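Local coordinates for protein CrataBL (Crataeva tapia, PDB 4IHZ) that inhibits factor Xa and, more weakly, trypsin, and acts as a lectin that binds glucose and N-acetylglucosamine and agglutinates erythrocytes, at residues Pro55-Ser58 with Ser59-Val62. Sequence-based numbering, arbitrary orientation.
Sequences PQNS and SLKV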
loop_
_atom_site.group_PDB
_atom_site.type_symbol
_atom_site.label_atom_id
_atom_site.label_comp_id
_atom_site.label_asym_id
_atom_site.label_seq_id
_atom_site.Cartn_x
_atom_site.Cartn_y
_atom_site.Cartn_z
ATOM N N PRO A 55 8.220 -12.505 -9.545
ATOM C CA PRO A 55 8.880 -13.686 -8.966
ATOM C C PRO A 55 9.875 -13.309 -7.857
ATOM O O PRO A 55 10.422 -12.199 -7.844
ATOM C CB PRO A 55 9.669 -14.272 -10.142
ATOM C CG PRO A 55 9.101 -13.647 -11.386
ATOM C CD PRO A 55 8.610 -12.279 -10.956
ATOM N N GLN A 56 10.102 -14.249 -6.955
ATOM C CA GLN A 56 11.051 -14.068 -5.870
ATOM C C GLN A 56 12.475 -13.743 -6.379
ATOM O O GLN A 56 13.198 -12.954 -5.768
ATOM C CB GLN A 56 11.018 -15.281 -4.958
ATOM C CG GLN A 56 11.995 -15.173 -3.786
ATOM C CD GLN A 56 11.691 -16.187 -2.728
ATOM O OE1 GLN A 56 11.344 -17.342 -3.028
ATOM N NE2 GLN A 56 11.825 -15.772 -1.475
ATOM N N ASN A 57 12.863 -14.318 -7.509
ATOM C CA ASN A 57 14.002 -13.770 -8.256
ATOM C C ASN A 57 13.457 -12.695 -9.217
ATOM O O ASN A 57 13.054 -12.995 -10.340
ATOM C CB ASN A 57 14.715 -14.892 -9.004
ATOM C CG ASN A 57 16.030 -14.450 -9.629
ATOM O OD1 ASN A 57 16.367 -13.258 -9.649
ATOM N ND2 ASN A 57 16.786 -15.420 -10.151
ATOM N N SER A 58 13.414 -11.445 -8.754
ATOM C CA SER A 58 12.700 -10.373 -9.479
ATOM C C SER A 58 13.399 -9.948 -10.786
ATOM O O SER A 58 12.846 -9.153 -11.565
ATOM C CB SER A 58 12.457 -9.162 -8.566
ATOM O OG SER A 58 13.671 -8.439 -8.360
ATOM N N SER A 59 14.596 -10.492 -11.014
ATOM C CA SER A 59 15.373 -10.268 -12.237
ATOM C C SER A 59 14.992 -11.177 -13.431
ATOM O O SER A 59 15.434 -10.931 -14.563
ATOM C CB SER A 59 16.872 -10.391 -11.920
ATOM O OG SER A 59 17.615 -10.952 -13.003
ATOM N N LEU A 60 14.211 -12.231 -13.174
ATOM C CA LEU A 60 13.697 -13.103 -14.240
ATOM C C LEU A 60 12.702 -12.344 -15.124
ATOM O O LEU A 60 11.900 -11.549 -14.608
ATOM C CB LEU A 60 12.993 -14.328 -13.637
ATOM C CG LEU A 60 13.819 -15.271 -12.760
ATOM C CD1 LEU A 60 12.923 -16.141 -11.900
ATOM C CD2 LEU A 60 14.754 -16.123 -13.616
ATOM N N LYS A 61 12.750 -12.579 -16.437
ATOM C CA LYS A 61 11.812 -11.916 -17.358
ATOM C C LYS A 61 10.537 -12.734 -17.604
ATOM O O LYS A 61 9.494 -12.169 -17.918
ATOM C CB LYS A 61 12.487 -11.478 -18.671
ATOM C CG LYS A 61 12.225 -12.355 -19.883
ATOM C CD LYS A 61 12.240 -11.548 -21.192
ATOM C CE LYS A 61 12.240 -12.456 -22.432
ATOM N NZ LYS A 61 11.029 -13.344 -22.559
ATOM N N VAL A 62 10.641 -14.052 -17.443
ATOM C CA VAL A 62 9.513 -14.971 -17.509
ATOM C C VAL A 62 9.208 -15.426 -16.087
ATOM O O VAL A 62 10.098 -15.781 -15.321
ATOM C CB VAL A 62 9.854 -16.198 -18.410
ATOM C CG1 VAL A 62 8.757 -17.266 -18.359
ATOM C CG2 VAL A 62 10.080 -15.730 -19.842
#
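N57 and L60 close a type I beta turn, with S58 and S59 at its two central positions and L60 N donating to N57 O over 3.2 Å. The N-H points almost straight at the oxygen (168°), yet the donor stands above the carbonyl plane, 44° out of it. S59 N is a little nearer to the same oxygen but at too poor an angle to bond, leaving the grip to L60 N.

The side chains of the two end residues meet beside this bond, crossing at about a right angle. L60 CD1 packs on N57 CB at 3.6 Å, and L60 CG lies 3.9 Å from the amide carbon N57 CG. A chi1 of -171° sets N57 CG opposite the backbone N and beside the carbonyl carbon, so that the amide leans onward over S59 and L60: N57 ND2 lies by the isobutyl group, 4.0 Å from L60 CG, while N57 OD1 comes within 3.7 Å of S59 CB without a hydrogen bond to that residue. The leucine branch thus meets N57 CB and the amide in van der Waals contact, with no side-chain hydrogen bond between them.

The turn belongs to the long connection between strands 52-55 and 69-72 of the beta-trefoil, which by its place in the fold probably corresponds to the reactive-site loop of Kunitz-type inhibitors. It lies at the surface, and its centre is about 18 Å from the centre of the chain. Where strand 52-55 ends, the buried P55 offers CB to L60 CD1 at 4.1 Å, so one leucine methyl touches both the strand end and the first residue of the turn. At the end of the turn L60 O accepts a hydrogen bond from T4 OG1, near the N-terminus; on the strand side, N68 ND2 bonds to Q56 OE1.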